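Local coordinates for shikimate dehydrogenase-like protein HI_0607 (Haemophilus influenzae, PDB 1NPY) that catalyses the NADP(+)-dependent oxidation of shikimate to 3-dehydroshikimate in vitro, weakly enough that shikimate may not be its biological substrate, at residues A[101-106]-A[236-241]; A[109-114]-A[135-140]; A[211-214]-A[218-221]; A[105-110]-A[128-133]. All coordinates share one frame; numbering follows the deposited sequence.

Interaction 1 (A[101-106]-A[236-241]); sequences NTDYIA and AAVIVL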
loop_
_atom_site.group_PDB
_atom_site.type_symbol
_atom_site.label_atom_id
_atom_site.label_comp_id
_atom_site.label_asym_id
_atom_site.label_seq_id
_atom_site.Cartn_x
_atom_site.Cartn_y
_atom_site.Cartn_z
ATOM N N ASN A 101 3.035 2.714 8.709
ATOM C CA ASN A 101 2.357 2.037 7.616
ATOM C C ASN A 101 2.429 2.899 6.364
ATOM O O ASN A 101 1.639 3.816 6.193
ATOM C CB ASN A 101 0.943 1.601 7.959
ATOM C CG ASN A 101 0.411 0.646 6.917
ATOM O OD1 ASN A 101 0.387 1.007 5.753
ATOM N ND2 ASN A 101 0.101 -0.587 7.307
ATOM N N THR A 102 3.351 2.549 5.473
ATOM C CA THR A 102 3.551 3.317 4.251
ATOM C C THR A 102 2.527 3.037 3.158
ATOM O O THR A 102 2.432 3.817 2.217
ATOM C CB THR A 102 4.956 3.198 3.668
ATOM O OG1 THR A 102 5.256 1.836 3.356
ATOM C CG2 THR A 102 6.018 3.698 4.609
ATOM N N ASP A 103 1.732 1.979 3.271
ATOM C CA ASP A 103 0.577 1.879 2.395
ATOM C C ASP A 103 -0.420 3.011 2.670
ATOM O O ASP A 103 -0.881 3.670 1.738
ATOM C CB ASP A 103 -0.112 0.541 2.582
ATOM C CG ASP A 103 0.644 -0.594 1.935
ATOM O OD1 ASP A 103 1.313 -0.427 0.881
ATOM O OD2 ASP A 103 0.514 -1.733 2.422
ATOM N N TYR A 104 -0.738 3.233 3.944
ATOM C CA TYR A 104 -1.563 4.356 4.352
ATOM C C TYR A 104 -0.950 5.685 3.893
ATOM O O TYR A 104 -1.630 6.522 3.294
ATOM C CB TYR A 104 -1.777 4.300 5.875
ATOM C CG TYR A 104 -2.420 5.542 6.436
ATOM C CD1 TYR A 104 -3.807 5.685 6.454
ATOM C CD2 TYR A 104 -1.641 6.615 6.883
ATOM C CE1 TYR A 104 -4.392 6.862 6.897
ATOM C CE2 TYR A 104 -2.229 7.773 7.351
ATOM C CZ TYR A 104 -3.601 7.887 7.367
ATOM O OH TYR A 104 -4.159 9.069 7.820
ATOM N N ILE A 105 0.336 5.890 4.169
ATOM C CA ILE A 105 1.006 7.127 3.766
ATOM C C ILE A 105 0.901 7.312 2.255
ATOM O O ILE A 105 0.618 8.417 1.789
ATOM C CB ILE A 105 2.455 7.182 4.278
ATOM C CG1 ILE A 105 2.494 7.142 5.807
ATOM C CG2 ILE A 105 3.187 8.444 3.838
ATOM C CD1 ILE A 105 3.865 6.904 6.369
ATOM N N ALA A 106 1.172 6.262 1.487
ATOM C CA ALA A 106 1.120 6.347 0.025
ATOM C C ALA A 106 -0.258 6.752 -0.477
ATOM O O ALA A 106 -0.360 7.553 -1.412
ATOM C CB ALA A 106 1.557 5.025 -0.629
ATOM N N ALA A 236 0.300 0.107 -9.255
ATOM C CA ALA A 236 1.747 0.209 -9.378
ATOM C C ALA A 236 2.260 1.470 -8.687
ATOM O O ALA A 236 3.328 1.452 -8.072
ATOM C CB ALA A 236 2.179 0.176 -10.821
ATOM N N ALA A 237 1.531 2.571 -8.843
ATOM C CA ALA A 237 1.893 3.792 -8.137
ATOM C C ALA A 237 1.908 3.608 -6.624
ATOM O O ALA A 237 2.731 4.254 -5.964
ATOM C CB ALA A 237 0.962 4.939 -8.478
ATOM N N VAL A 238 0.954 2.839 -6.092
ATOM C CA VAL A 238 0.903 2.544 -4.673
ATOM C C VAL A 238 2.131 1.747 -4.249
ATOM O O VAL A 238 2.805 2.100 -3.278
ATOM C CB VAL A 238 -0.391 1.837 -4.233
ATOM C CG1 VAL A 238 -0.346 1.557 -2.763
ATOM C CG2 VAL A 238 -1.620 2.702 -4.487
ATOM N N ILE A 239 2.451 0.677 -4.976
ATOM C CA ILE A 239 3.559 -0.183 -4.560
ATOM C C ILE A 239 4.865 0.591 -4.578
ATOM O O ILE A 239 5.701 0.451 -3.672
ATOM C CB ILE A 239 3.679 -1.419 -5.451
ATOM C CG1 ILE A 239 2.472 -2.326 -5.222
ATOM C CG2 ILE A 239 4.937 -2.212 -5.151
ATOM C CD1 ILE A 239 2.485 -3.559 -6.075
ATOM N N VAL A 240 5.043 1.382 -5.631
ATOM C CA VAL A 240 6.266 2.161 -5.721
ATOM C C VAL A 240 6.374 3.226 -4.629
ATOM O O VAL A 240 7.422 3.350 -3.987
ATOM C CB VAL A 240 6.459 2.774 -7.123
ATOM C CG1 VAL A 240 7.674 3.720 -7.090
ATOM C CG2 VAL A 240 6.654 1.671 -8.146
ATOM N N LEU A 241 5.314 3.979 -4.367
ATOM C CA LEU A 241 5.393 5.079 -3.421
ATOM C C LEU A 241 5.548 4.524 -2.015
ATOM O O LEU A 241 6.313 5.097 -1.236
ATOM C CB LEU A 241 4.150 5.975 -3.508
ATOM C CG LEU A 241 4.139 7.227 -2.625
ATOM C CD1 LEU A 241 5.437 8.012 -2.792
ATOM C CD2 LEU A 241 2.906 8.066 -3.013
#
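Ala106 and Leu241 carry the apolar contact of this helix crossing, a worked case of how a small residue lets a larger one lie close against a neighbouring backbone. Leu241 CG stands 3.9 Å from Ala106 CB. With CG anti to the backbone N of Leu241 (chi1 -176°), the branch ending in CD2 passes alongside the facing helix and comes within 3.7 Å of Ala106 O. Val238 meets the same methyl with its backbone O, 4.1 Å from Ala106 CB, while its CG1 stays farther off and also borders Asp103 OD1 at 4.5 Å. The axes of helix segments 102-106 and 236-241 approach to 9.0 Å, with 123° between their N-to-C directions.

Among the polar interactions, Asn101 is the N-cap of the first helix: OD1 accepts from Tyr104 N at 3.1 Å in a nearly straight bond, the donor 32° out of the carbonyl plane. Thr102 OG1 bonds to Gln242 O and so ties helix 102-113 to helix 235-251. Asp103, inferred to bind substrate, makes a long, weak ion pair with Lys67, the inferred proton donor/acceptor.

Helix 102-113 follows strand 96-100 of the mixed sheet and leads to the nucleotide-binding domain, while helix 235-251 follows strand 231-233 of the parallel sheet and leads back. Their crossing thus joins the two connections between domains, with helix 257-268 packed on Val240 and Met130 of the probable NADP(+) loop on Val238.

Interaction 2 (A[109-114]-A[135-140]); sequences KLIEKY and VAAFKN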
loop_
_atom_site.group_PDB
_atom_site.type_symbol
_atom_site.label_atom_id
_atom_site.label_comp_id
_atom_site.label_asym_id
_atom_site.label_seq_id
_atom_site.Cartn_x
_atom_site.Cartn_y
_atom_site.Cartn_z
ATOM N N LYS A 109 -0.841 10.400 0.205
ATOM C CA LYS A 109 -0.064 11.117 -0.789
ATOM C C LYS A 109 -0.643 11.149 -2.199
ATOM O O LYS A 109 -0.584 12.190 -2.866
ATOM C CB LYS A 109 1.404 10.659 -0.824
ATOM C CG LYS A 109 2.185 11.048 0.437
ATOM C CD LYS A 109 3.698 10.932 0.280
ATOM C CE LYS A 109 4.513 11.671 1.359
ATOM N NZ LYS A 109 3.786 12.826 1.970
ATOM N N LEU A 110 -1.188 10.029 -2.671
ATOM C CA LEU A 110 -1.813 9.995 -3.979
ATOM C C LEU A 110 -3.124 10.776 -4.063
ATOM O O LEU A 110 -3.419 11.404 -5.094
ATOM C CB LEU A 110 -2.029 8.537 -4.388
ATOM C CG LEU A 110 -0.727 7.800 -4.687
ATOM C CD1 LEU A 110 -0.956 6.302 -4.624
ATOM C CD2 LEU A 110 -0.209 8.204 -6.069
ATOM N N ILE A 111 -3.885 10.786 -2.974
ATOM C CA ILE A 111 -5.115 11.569 -2.913
ATOM C C ILE A 111 -4.729 13.025 -3.138
ATOM O O ILE A 111 -5.338 13.741 -3.931
ATOM C CB ILE A 111 -5.845 11.362 -1.561
ATOM C CG1 ILE A 111 -6.553 10.000 -1.584
ATOM C CG2 ILE A 111 -6.888 12.433 -1.287
ATOM C CD1 ILE A 111 -7.024 9.519 -0.200
ATOM N N GLU A 112 -3.695 13.458 -2.429
ATOM C CA GLU A 112 -3.182 14.813 -2.597
ATOM C C GLU A 112 -2.607 15.060 -3.991
ATOM O O GLU A 112 -2.928 16.048 -4.654
ATOM C CB GLU A 112 -2.127 15.096 -1.531
ATOM C CG GLU A 112 -1.595 16.517 -1.653
ATOM C CD GLU A 112 -0.773 16.936 -0.452
ATOM O OE1 GLU A 112 0.472 16.939 -0.564
ATOM O OE2 GLU A 112 -1.378 17.282 0.588
ATOM N N LYS A 113 -1.749 14.158 -4.453
ATOM C CA LYS A 113 -1.099 14.318 -5.746
ATOM C C LYS A 113 -2.083 14.529 -6.888
ATOM O O LYS A 113 -1.895 15.388 -7.744
ATOM C CB LYS A 113 -0.235 13.101 -6.057
ATOM C CG LYS A 113 0.449 13.232 -7.396
ATOM C CD LYS A 113 1.472 12.132 -7.612
ATOM C CE LYS A 113 1.943 12.147 -9.058
ATOM N NZ LYS A 113 3.218 11.381 -9.127
ATOM N N TYR A 114 -3.157 13.761 -6.881
ATOM C CA TYR A 114 -4.185 13.824 -7.913
ATOM C C TYR A 114 -5.265 14.873 -7.610
ATOM O O TYR A 114 -6.272 14.979 -8.323
ATOM C CB TYR A 114 -4.772 12.425 -8.113
ATOM C CG TYR A 114 -3.890 11.526 -8.955
ATOM C CD1 TYR A 114 -3.982 11.557 -10.338
ATOM C CD2 TYR A 114 -2.917 10.726 -8.370
ATOM C CE1 TYR A 114 -3.168 10.775 -11.126
ATOM C CE2 TYR A 114 -2.088 9.953 -9.138
ATOM C CZ TYR A 114 -2.230 9.975 -10.516
ATOM O OH TYR A 114 -1.416 9.213 -11.312
ATOM N N VAL A 135 -9.717 3.340 3.116
ATOM C CA VAL A 135 -10.820 3.980 3.813
ATOM C C VAL A 135 -10.290 5.001 4.815
ATOM O O VAL A 135 -10.809 6.121 4.918
ATOM C CB VAL A 135 -11.752 2.952 4.459
ATOM C CG1 VAL A 135 -12.824 3.629 5.316
ATOM C CG2 VAL A 135 -12.400 2.120 3.374
ATOM N N ALA A 136 -9.250 4.620 5.552
ATOM C CA ALA A 136 -8.682 5.518 6.557
ATOM C C ALA A 136 -8.002 6.729 5.949
ATOM O O ALA A 136 -8.041 7.838 6.502
ATOM C CB ALA A 136 -7.697 4.749 7.443
ATOM N N ALA A 137 -7.338 6.505 4.821
ATOM C CA ALA A 137 -6.679 7.593 4.116
ATOM C C ALA A 137 -7.684 8.617 3.611
ATOM O O ALA A 137 -7.460 9.831 3.710
ATOM C CB ALA A 137 -5.787 7.078 2.998
ATOM N N PHE A 138 -8.800 8.130 3.074
ATOM C CA PHE A 138 -9.846 9.066 2.660
ATOM C C PHE A 138 -10.433 9.812 3.849
ATOM O O PHE A 138 -10.637 11.021 3.780
ATOM C CB PHE A 138 -10.913 8.365 1.822
ATOM C CG PHE A 138 -10.540 8.243 0.368
ATOM C CD1 PHE A 138 -10.688 9.316 -0.492
ATOM C CD2 PHE A 138 -10.027 7.056 -0.135
ATOM C CE1 PHE A 138 -10.345 9.231 -1.807
ATOM C CE2 PHE A 138 -9.709 6.950 -1.467
ATOM C CZ PHE A 138 -9.856 8.038 -2.308
ATOM N N LYS A 139 -10.647 9.120 4.957
ATOM C CA LYS A 139 -11.307 9.714 6.111
ATOM C C LYS A 139 -10.389 10.794 6.649
ATOM O O LYS A 139 -10.839 11.910 6.939
ATOM C CB LYS A 139 -11.538 8.661 7.194
ATOM C CG LYS A 139 -12.226 9.168 8.468
ATOM C CD LYS A 139 -13.685 9.453 8.164
ATOM C CE LYS A 139 -14.430 9.961 9.406
ATOM N NZ LYS A 139 -13.451 10.558 10.356
ATOM N N ASN A 140 -9.104 10.478 6.780
ATOM C CA ASN A 140 -8.210 11.455 7.389
ATOM C C ASN A 140 -7.803 12.564 6.432
ATOM O O ASN A 140 -7.166 13.532 6.834
ATOM C CB ASN A 140 -7.001 10.750 7.992
ATOM C CG ASN A 140 -7.394 9.866 9.145
ATOM O OD1 ASN A 140 -8.464 10.038 9.738
ATOM N ND2 ASN A 140 -6.569 8.870 9.434
#
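Ile111 meets Phe138 and Ala137 after two residues that serve another partner, an example of one helix dividing its faces between neighbours. Lys109 and Leu110 direct their side chains to helix 235-251. One residue on, Ile111 points to helix 131-140. Its CD1 sits over the centre of the Phe138 ring, 3.5 Å from the centroid and 6° off the ring normal, a nearly axial CH-pi contact. CG1 follows behind, nearer the rim at 3.9 Å from Phe138 CE1. Phe138 CG lies beside its own backbone N (chi1 -83°), which swings the ring across to the incoming methyl. Ile111 CD1 also touches Ala137 CB at 4.2 Å, and Ile111 CD1 lies 3.9 Å from Ala137 O; that carbonyl accepts a hydrogen bond from Ser141 OG. Phe143 adds a second ring, edge to face with Phe138, and touches Ile111. Lys113 N closes a helical bond of 2.8 Å to Lys109 O, and at Tyr114 the chain leaves helical geometry, its side chain packing on strand 231-233. A parallel sheet whose strand 122-125 runs through a glycine-rich turn into helix 131-140, here packed against helix 102-113, is characteristic of a Rossmann-type dinucleotide-binding domain.

Interaction 3 (A[211-214]-A[218-221]); sequences DVVA and ETPF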
loop_
_atom_site.group_PDB
_atom_site.type_symbol
_atom_site.label_atom_id
_atom_site.label_comp_id
_atom_site.label_asym_id
_atom_site.label_seq_id
_atom_site.Cartn_x
_atom_site.Cartn_y
_atom_site.Cartn_z
ATOM N N ASP A 211 -7.473 1.878 -8.959
ATOM C CA ASP A 211 -7.437 0.423 -8.817
ATOM C C ASP A 211 -6.151 0.133 -8.068
ATOM O O ASP A 211 -5.048 0.385 -8.563
ATOM C CB ASP A 211 -7.414 -0.267 -10.177
ATOM C CG ASP A 211 -7.800 -1.731 -10.119
ATOM O OD1 ASP A 211 -7.753 -2.352 -9.031
ATOM O OD2 ASP A 211 -8.162 -2.331 -11.159
ATOM N N VAL A 212 -6.292 -0.503 -6.915
ATOM C CA VAL A 212 -5.131 -0.897 -6.135
ATOM C C VAL A 212 -4.451 -2.145 -6.692
ATOM O O VAL A 212 -3.291 -2.424 -6.403
ATOM C CB VAL A 212 -5.500 -1.021 -4.649
ATOM C CG1 VAL A 212 -4.284 -1.354 -3.822
ATOM C CG2 VAL A 212 -6.078 0.286 -4.130
ATOM N N VAL A 213 -5.116 -2.887 -7.571
ATOM C CA VAL A 213 -4.452 -3.991 -8.263
ATOM C C VAL A 213 -3.301 -3.439 -9.101
ATOM O O VAL A 213 -3.470 -2.460 -9.827
ATOM C CB VAL A 213 -5.414 -4.738 -9.209
ATOM C CG1 VAL A 213 -4.632 -5.709 -10.059
ATOM C CG2 VAL A 213 -6.482 -5.436 -8.403
ATOM N N ALA A 214 -2.131 -4.050 -8.960
ATOM C CA ALA A 214 -0.908 -3.551 -9.584
ATOM C C ALA A 214 -0.434 -4.363 -10.783
ATOM O O ALA A 214 0.285 -3.814 -11.610
ATOM C CB ALA A 214 0.190 -3.451 -8.548
ATOM N N GLU A 218 -3.128 -2.409 -16.484
ATOM C CA GLU A 218 -4.324 -2.220 -17.291
ATOM C C GLU A 218 -5.309 -3.348 -16.972
ATOM O O GLU A 218 -5.486 -4.289 -17.771
ATOM C CB GLU A 218 -3.962 -2.189 -18.778
ATOM C CG GLU A 218 -3.072 -1.014 -19.175
ATOM C CD GLU A 218 -3.841 0.293 -19.266
ATOM O OE1 GLU A 218 -5.059 0.256 -19.537
ATOM O OE2 GLU A 218 -3.266 1.369 -18.997
ATOM N N THR A 219 -5.922 -3.278 -15.789
ATOM C CA THR A 219 -7.078 -4.129 -15.484
ATOM C C THR A 219 -8.277 -3.758 -16.364
ATOM O O THR A 219 -8.266 -2.695 -16.973
ATOM C CB THR A 219 -7.529 -3.984 -14.024
ATOM O OG1 THR A 219 -7.791 -2.596 -13.775
ATOM C CG2 THR A 219 -6.461 -4.418 -13.022
ATOM N N PRO A 220 -9.314 -4.591 -16.480
ATOM C CA PRO A 220 -10.490 -4.174 -17.244
ATOM C C PRO A 220 -11.108 -2.860 -16.770
ATOM O O PRO A 220 -11.503 -2.028 -17.589
ATOM C CB PRO A 220 -11.428 -5.386 -17.138
ATOM C CG PRO A 220 -10.510 -6.515 -16.958
ATOM C CD PRO A 220 -9.481 -5.964 -15.970
ATOM N N PHE A 221 -11.113 -2.645 -15.463
ATOM C CA PHE A 221 -11.595 -1.410 -14.839
ATOM C C PHE A 221 -10.794 -0.193 -15.321
ATOM O O PHE A 221 -11.382 0.780 -15.810
ATOM C CB PHE A 221 -11.467 -1.606 -13.331
ATOM C CG PHE A 221 -11.736 -0.388 -12.474
ATOM C CD1 PHE A 221 -12.767 0.503 -12.712
ATOM C CD2 PHE A 221 -10.992 -0.226 -11.322
ATOM C CE1 PHE A 221 -13.017 1.586 -11.867
ATOM C CE2 PHE A 221 -11.237 0.849 -10.468
ATOM C CZ PHE A 221 -12.250 1.741 -10.716
#
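The carboxylate of Asp211 is unusual in using one oxygen for the N-cap residue Thr219 and the other for an Asx turn in its own loop. Thr219 OG1 donates to Asp211 OD2 at 2.7 Å, reaching it on the anti side and 20° out of the carboxylate plane. The same hydroxyl accepts from Ile222 N and so caps helix 220-227: Thr219 is the N-cap, with OG1 lying between its backbone N and carbonyl carbon (chi1 56°), from where it can face both partners. Asp211 OD1 closes the Asx turn by accepting from Val213 N at 3.1 Å, the donor standing 51° above the carboxylate plane, and also bonds to Asn181 ND2. A negative carboxylate facing the start of helix 220-227 would probably be stabilised by these donors and by the helix end.

Apolar atoms fill in round this polar pair. Val213 CG1 touches Thr219 CG2 at 3.7 Å. Phe221 offers Asp211 its ring edge, with CD2 3.5 Å from Asp211 OD2, the ring and carboxylate planes well inclined to each other.

The contact ties the end of strand 208-211 to the helix that follows it. That strand lies between 178-181 and 231-233 in the parallel sheet, Asp211 bonding to Ile233 and Val212 to Asn181 through the backbone, while Phe221 covers Leu179 and Asn181 and meets the ring of Phe198.

Interaction 4 (A[105-110]-A[128-133]); sequences IAIVKL and GGMAKA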
loop_
_atom_site.group_PDB
_atom_site.type_symbol
_atom_site.label_atom_id
_atom_site.label_comp_id
_atom_site.label_asym_id
_atom_site.label_seq_id
_atom_site.Cartn_x
_atom_site.Cartn_y
_atom_site.Cartn_z
ATOM N N ILE A 105 0.336 5.890 4.169
ATOM C CA ILE A 105 1.006 7.127 3.766
ATOM C C ILE A 105 0.901 7.312 2.255
ATOM O O ILE A 105 0.618 8.417 1.789
ATOM C CB ILE A 105 2.455 7.182 4.278
ATOM C CG1 ILE A 105 2.494 7.142 5.807
ATOM C CG2 ILE A 105 3.187 8.444 3.838
ATOM C CD1 ILE A 105 3.865 6.904 6.369
ATOM N N ALA A 106 1.172 6.262 1.487
ATOM C CA ALA A 106 1.120 6.347 0.025
ATOM C C ALA A 106 -0.258 6.752 -0.477
ATOM O O ALA A 106 -0.360 7.553 -1.412
ATOM C CB ALA A 106 1.557 5.025 -0.629
ATOM N N ILE A 107 -1.311 6.242 0.152
ATOM C CA ILE A 107 -2.655 6.498 -0.350
ATOM C C ILE A 107 -3.013 7.962 -0.066
ATOM O O ILE A 107 -3.508 8.672 -0.942
ATOM C CB ILE A 107 -3.721 5.522 0.167
ATOM C CG1 ILE A 107 -3.458 4.114 -0.382
ATOM C CG2 ILE A 107 -5.069 6.010 -0.369
ATOM C CD1 ILE A 107 -3.827 3.028 0.565
ATOM N N VAL A 108 -2.663 8.428 1.127
ATOM C CA VAL A 108 -2.843 9.838 1.489
ATOM C C VAL A 108 -2.091 10.736 0.503
ATOM O O VAL A 108 -2.626 11.752 0.045
ATOM C CB VAL A 108 -2.341 10.112 2.918
ATOM C CG1 VAL A 108 -2.301 11.632 3.202
ATOM C CG2 VAL A 108 -3.189 9.408 3.965
ATOM N N LYS A 109 -0.841 10.400 0.205
ATOM C CA LYS A 109 -0.064 11.117 -0.789
ATOM C C LYS A 109 -0.643 11.149 -2.199
ATOM O O LYS A 109 -0.584 12.190 -2.866
ATOM C CB LYS A 109 1.404 10.659 -0.824
ATOM C CG LYS A 109 2.185 11.048 0.437
ATOM C CD LYS A 109 3.698 10.932 0.280
ATOM C CE LYS A 109 4.513 11.671 1.359
ATOM N NZ LYS A 109 3.786 12.826 1.970
ATOM N N LEU A 110 -1.188 10.029 -2.671
ATOM C CA LEU A 110 -1.813 9.995 -3.979
ATOM C C LEU A 110 -3.124 10.776 -4.063
ATOM O O LEU A 110 -3.419 11.404 -5.094
ATOM C CB LEU A 110 -2.029 8.537 -4.388
ATOM C CG LEU A 110 -0.727 7.800 -4.687
ATOM C CD1 LEU A 110 -0.956 6.302 -4.624
ATOM C CD2 LEU A 110 -0.209 8.204 -6.069
ATOM N N GLY A 128 -11.100 -6.076 2.245
ATOM C CA GLY A 128 -9.879 -6.765 2.623
ATOM C C GLY A 128 -8.712 -6.123 1.914
ATOM O O GLY A 128 -8.865 -5.148 1.171
ATOM N N GLY A 129 -7.537 -6.705 2.138
ATOM C CA GLY A 129 -6.309 -6.220 1.543
ATOM C C GLY A 129 -6.143 -4.793 2.017
ATOM O O GLY A 129 -6.062 -4.453 3.189
ATOM N N MET A 130 -6.103 -3.918 1.027
ATOM C CA MET A 130 -5.758 -2.535 1.284
ATOM C C MET A 130 -6.981 -1.734 1.675
ATOM O O MET A 130 -6.870 -0.525 1.767
ATOM C CB MET A 130 -5.187 -2.016 -0.031
ATOM C CG MET A 130 -3.863 -2.624 -0.311
ATOM S SD MET A 130 -2.792 -1.411 0.455
ATOM C CE MET A 130 -2.493 -0.514 -0.964
ATOM N N ALA A 131 -8.149 -2.364 1.835
ATOM C CA ALA A 131 -9.380 -1.617 2.100
ATOM C C ALA A 131 -9.250 -0.681 3.287
ATOM O O ALA A 131 -9.620 0.492 3.227
ATOM C CB ALA A 131 -10.540 -2.557 2.341
ATOM N N LYS A 132 -8.733 -1.213 4.391
ATOM C CA LYS A 132 -8.664 -0.403 5.595
ATOM C C LYS A 132 -7.772 0.823 5.394
ATOM O O LYS A 132 -8.178 1.937 5.706
ATOM C CB LYS A 132 -8.250 -1.306 6.763
ATOM C CG LYS A 132 -8.652 -0.844 8.132
ATOM C CD LYS A 132 -8.203 -1.924 9.131
ATOM C CE LYS A 132 -8.467 -1.519 10.557
ATOM N NZ LYS A 132 -8.068 -2.674 11.409
ATOM N N ALA A 133 -6.603 0.651 4.783
ATOM C CA ALA A 133 -5.683 1.742 4.473
ATOM C C ALA A 133 -6.331 2.772 3.555
ATOM O O ALA A 133 -6.257 3.959 3.819
ATOM C CB ALA A 133 -4.429 1.219 3.808
#
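Behind Ile107, which meets Met130 and Ala133, Ala106 O accepts from Leu110 N at 2.9 Å, one of the shortest polar bonds here and part of the helix backbone. In the facing segment Ala131 N closes a type II' turn on Gly128 O at 3.0 Å. Gly129 takes a positive phi (59°) in that turn, a value that suits glycine. Between the segments themselves everything is apolar, which illustrates how a loop that probably binds a cofactor can be backed by plain hydrocarbon packing.

Ile107 does the touching with one atom, CD1. This methyl rests 3.8 Å from Ala133 CB and 3.9 Å from Ala133 C, against the first turn of helix 131-140. Met130 reaches the same methyl with its terminal CE at 4.1 Å. Its chain is bent at both chi2 (-91°) and chi3 (-95°), and this folding lays SD and CE against helix 102-113.

Gly128, Gly129 and Met130 probably line the NADP(+) site, as in relatives, and Gly128 and Ala131 fit the Rossmann-type GxGxxA pattern. Met130 lies about 4 Å from Asp103, side chain to side chain, so this loop borders the inferred substrate site as well.

The glycine-rich turn links strand 122-125 to helix 131-140, which is flanked by helix 102-113 at Ile107 and by helix 153-163 at Lys132, while Met130 extends to Val212 past strand 208-211.

In the fold
All four contacts are buried, and three depend on helix 102-113: interaction 1 sets it against helix 235-251, while interactions 4 and 2 use successive, overlapping parts of it against helix 131-140. Interactions 1 and 4 lie near the middle of the chain, beside the inferred substrate site and the probable dinucleotide loop. Interaction 2 is farther out and adds an aromatic face to aliphatic packing. Interaction 3 differs most: within the parallel sheet's own strand-loop-helix, side-chain hydrogen bonds replace helix packing. Met130 nevertheless joins interactions 1, 3 and 4, so that the polar loop and the apolar helix crossings meet at one side chain.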